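Local coordinates for polyketide synthase PksJ (Bacillus subtilis subsp. subtilis, PDB 4J1Q), which probably catalyses the NADPH-dependent, stereoselective reduction of alpha- and beta-keto groups of intermediates on the bacillaene polyketide assembly line, at residues 335-340 with 378-383. Numbering follows the deposited sequence.
Sequences FFSSVS and TISFNW. With NDP (NADPH dihydro-nicotinamide-adenine-dinucleotide phosphate), chain B.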
loop_
_atom_site.group_PDB
_atom_site.type_symbol
_atom_site.label_atom_id
_atom_site.label_comp_id
_atom_site.label_asym_id
_atom_site.label_seq_id
_atom_site.Cartn_x
_atom_site.Cartn_y
_atom_site.Cartn_z
ATOM N N PHE A 335 -0.740 1.136 9.002
ATOM C CA PHE A 335 0.193 1.524 7.942
ATOM C C PHE A 335 -0.248 2.864 7.368
ATOM O O PHE A 335 -1.409 3.028 6.996
ATOM C CB PHE A 335 0.211 0.485 6.800
ATOM C CG PHE A 335 0.180 -0.941 7.252
ATOM C CD1 PHE A 335 -0.437 -1.910 6.464
ATOM C CD2 PHE A 335 0.808 -1.338 8.420
ATOM C CE1 PHE A 335 -0.523 -3.230 6.890
ATOM C CE2 PHE A 335 0.736 -2.649 8.857
ATOM C CZ PHE A 335 0.075 -3.601 8.090
ATOM N N PHE A 336 0.707 3.750 7.134
ATOM C CA PHE A 336 0.424 4.975 6.381
ATOM C C PHE A 336 0.702 4.812 4.891
ATOM O O PHE A 336 1.822 5.036 4.406
ATOM C CB PHE A 336 1.192 6.172 6.957
ATOM C CG PHE A 336 0.576 6.730 8.219
ATOM C CD1 PHE A 336 -0.515 6.093 8.822
ATOM C CD2 PHE A 336 1.052 7.907 8.775
ATOM C CE1 PHE A 336 -1.087 6.605 9.968
ATOM C CE2 PHE A 336 0.488 8.420 9.925
ATOM C CZ PHE A 336 -0.595 7.777 10.525
ATOM N N SER A 337 -0.314 4.352 4.172
ATOM C CA SER A 337 -0.188 4.099 2.737
ATOM C C SER A 337 -0.659 5.358 2.013
ATOM O O SER A 337 -0.853 6.397 2.634
ATOM C CB SER A 337 -1.059 2.877 2.360
ATOM O OG SER A 337 -1.124 2.672 0.957
ATOM N N SER A 338 -0.948 5.249 0.723
ATOM C CA SER A 338 -1.193 6.441 -0.059
ATOM C C SER A 338 -2.298 6.200 -1.065
ATOM O O SER A 338 -2.504 5.067 -1.542
ATOM C CB SER A 338 0.079 6.855 -0.810
ATOM O OG SER A 338 -0.253 7.689 -1.904
ATOM N N VAL A 339 -2.961 7.282 -1.453
ATOM C CA VAL A 339 -3.874 7.224 -2.584
ATOM C C VAL A 339 -3.215 6.679 -3.881
ATOM O O VAL A 339 -3.862 6.044 -4.693
ATOM C CB VAL A 339 -4.560 8.592 -2.777
ATOM C CG1 VAL A 339 -4.574 9.003 -4.235
ATOM C CG2 VAL A 339 -5.976 8.545 -2.202
ATOM N N SER A 340 -1.901 6.827 -4.001
ATOM C CA SER A 340 -1.164 6.264 -5.144
ATOM C C SER A 340 -1.259 4.741 -5.214
ATOM O O SER A 340 -1.354 4.174 -6.298
ATOM C CB SER A 340 0.307 6.674 -5.079
ATOM O OG SER A 340 0.386 8.064 -4.784
ATOM N N THR A 378 -5.463 -4.228 12.557
ATOM C CA THR A 378 -4.572 -3.761 11.495
ATOM C C THR A 378 -5.335 -2.948 10.470
ATOM O O THR A 378 -6.319 -3.421 9.908
ATOM C CB THR A 378 -3.914 -4.939 10.755
ATOM O OG1 THR A 378 -3.426 -5.887 11.706
ATOM C CG2 THR A 378 -2.772 -4.456 9.915
ATOM N N ILE A 379 -4.828 -1.757 10.174
ATOM C CA ILE A 379 -5.458 -0.887 9.195
ATOM C C ILE A 379 -4.394 -0.284 8.301
ATOM O O ILE A 379 -3.339 0.119 8.781
ATOM C CB ILE A 379 -6.223 0.260 9.884
ATOM C CG1 ILE A 379 -7.237 -0.312 10.862
ATOM C CG2 ILE A 379 -6.927 1.136 8.856
ATOM C CD1 ILE A 379 -7.889 0.733 11.746
ATOM N N SER A 380 -4.702 -0.159 7.016
ATOM C CA SER A 380 -3.890 0.629 6.100
ATOM C C SER A 380 -4.723 1.814 5.605
ATOM O O SER A 380 -5.878 1.635 5.189
ATOM C CB SER A 380 -3.430 -0.241 4.926
ATOM O OG SER A 380 -2.510 0.440 4.048
ATOM N N PHE A 381 -4.183 3.028 5.726
ATOM C CA PHE A 381 -4.910 4.213 5.277
ATOM C C PHE A 381 -4.338 4.632 3.930
ATOM O O PHE A 381 -3.129 4.901 3.820
ATOM C CB PHE A 381 -4.770 5.380 6.284
ATOM C CG PHE A 381 -5.589 5.220 7.549
ATOM C CD1 PHE A 381 -5.122 4.460 8.616
ATOM C CD2 PHE A 381 -6.785 5.886 7.695
ATOM C CE1 PHE A 381 -5.857 4.345 9.794
ATOM C CE2 PHE A 381 -7.533 5.773 8.867
ATOM C CZ PHE A 381 -7.062 5.007 9.922
ATOM N N ASN A 382 -5.194 4.750 2.919
ATOM C CA ASN A 382 -4.777 5.445 1.717
ATOM C C ASN A 382 -4.982 6.951 1.810
ATOM O O ASN A 382 -6.112 7.456 1.605
ATOM C CB ASN A 382 -5.483 4.886 0.489
ATOM C CG ASN A 382 -5.237 3.418 0.312
ATOM O OD1 ASN A 382 -6.007 2.575 0.810
ATOM N ND2 ASN A 382 -4.187 3.090 -0.428
ATOM N N TRP A 383 -3.913 7.649 2.201
ATOM C CA TRP A 383 -3.975 9.086 2.464
ATOM C C TRP A 383 -3.860 9.846 1.188
ATOM O O TRP A 383 -3.025 9.509 0.323
ATOM C CB TRP A 383 -2.823 9.522 3.352
ATOM C CG TRP A 383 -2.896 9.073 4.788
ATOM C CD1 TRP A 383 -1.877 8.491 5.528
ATOM C CD2 TRP A 383 -4.004 9.284 5.746
ATOM N NE1 TRP A 383 -2.279 8.271 6.825
ATOM C CE2 TRP A 383 -3.545 8.731 7.024
ATOM C CE3 TRP A 383 -5.274 9.841 5.670
ATOM C CZ2 TRP A 383 -4.326 8.784 8.174
ATOM C CZ3 TRP A 383 -6.077 9.836 6.816
ATOM C CH2 TRP A 383 -5.606 9.333 8.051
HETATM P PA NDP B . 8.358 12.257 5.011
HETATM O O1A NDP B . 9.348 11.898 3.896
HETATM O O2A NDP B . 8.341 13.579 5.713
HETATM O O5B NDP B . 8.386 11.091 6.103
HETATM C C5B NDP B . 8.958 9.816 5.801
HETATM C C4B NDP B . 9.953 9.539 6.917
HETATM O O4B NDP B . 10.395 8.186 6.799
HETATM C C3B NDP B . 11.200 10.389 6.729
HETATM O O3B NDP B . 11.309 11.135 7.974
HETATM C C2B NDP B . 12.350 9.394 6.583
HETATM O O2B NDP B . 13.459 9.761 7.459
HETATM C C1B NDP B . 11.780 8.094 7.119
HETATM N N9A NDP B . 12.394 6.968 6.354
HETATM C C8A NDP B . 12.571 6.888 4.987
HETATM N N7A NDP B . 13.172 5.666 4.710
HETATM C C5A NDP B . 13.307 4.963 5.920
HETATM C C6A NDP B . 13.832 3.719 6.264
HETATM N N6A NDP B . 14.394 2.879 5.337
HETATM N N1A NDP B . 13.820 3.329 7.571
HETATM C C2A NDP B . 13.338 4.151 8.535
HETATM N N3A NDP B . 12.866 5.377 8.223
HETATM C C4A NDP B . 12.801 5.794 6.920
HETATM O O3 NDP B . 6.886 11.967 4.417
HETATM P PN NDP B . 5.579 12.154 5.320
HETATM O O1N NDP B . 4.794 13.228 4.571
HETATM O O2N NDP B . 5.927 12.208 6.796
HETATM O O5D NDP B . 4.824 10.748 5.069
HETATM C C5D NDP B . 4.565 9.799 6.112
HETATM C C4D NDP B . 4.027 8.509 5.450
HETATM O O4D NDP B . 2.695 8.759 4.951
HETATM C C3D NDP B . 4.874 8.117 4.231
HETATM O O3D NDP B . 5.080 6.685 4.194
HETATM C C2D NDP B . 4.062 8.590 3.065
HETATM O O2D NDP B . 4.279 7.711 1.958
HETATM C C1D NDP B . 2.607 8.560 3.557
HETATM N N1N NDP B . 1.804 9.616 2.926
HETATM C C2N NDP B . 2.057 10.937 3.148
HETATM C C3N NDP B . 1.318 11.949 2.493
HETATM C C7N NDP B . 1.613 13.424 2.775
HETATM O O7N NDP B . 0.762 14.265 2.455
HETATM N N7N NDP B . 2.812 13.806 3.275
HETATM C C4N NDP B . 0.332 11.591 1.536
HETATM C C5N NDP B . 0.115 10.218 1.304
HETATM C C6N NDP B . 0.879 9.259 2.011
HETATM P P2B NDP B . 14.988 9.343 7.118
HETATM O O1X NDP B . 15.146 9.818 5.656
HETATM O O2X NDP B . 15.707 10.107 8.222
HETATM O O3X NDP B . 15.069 7.836 7.256
#
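Chi1 of -78° in Phe336 and -71° in Trp383 sets each CG anti to the carbonyl carbon, and on their shared sheet face this lets the two rings meet. The indole then brings NE1 over one face of the Phe336 ring, off its centre and 3.4 Å from CD1 of Phe336. The pair is a T-shaped (edge-to-face) stack, with the planes at 84°. CB of Phe381 covers part of one indole face, which probably helps to hold its rotation.

The two strands run parallel. Phe335 N donates to Ile379 O (2.8 Å), and Phe381 N to Phe335 O (3.1 Å). The bonds from Ser337 N to Phe381 O and from Trp383 N to Ser337 O are weak. Val339 N donates to Trp383 O at 2.8 Å. Asn382 ND2 makes a nearly straight bond to Ser338 O (2.8 Å). ND2 lies above the carbonyl plane of Ser338, while Ser338 O lies in the amide plane of Asn382.

The nicotinamide of NADPH lies against this end of the strands. Its C5N is 3.4 Å from Trp383 O, and its C6N is 3.4 Å from Ser337 O. Ser338 is the N-cap of helix 339-343, with its OG accepting from Ser340 N. The C-terminal ends of the two strands form part of the cofactor pocket of a Rossmann-fold ketoreductase, to which Phe336, Ser337, Ser338 and Trp383 belong.

On the face of Ser337, Ser380 and Asn382, Asp359 of helix 349-370 gathers all three side chains by hydrogen bonds. On the other face, Phe336 also makes an edge-to-face pair with Phe218, and Trp383 with Trp386. Strand 332-338 lies between strands 286-289 and 377-383, and strand 429-435 flanks strand 377-383 on its other side.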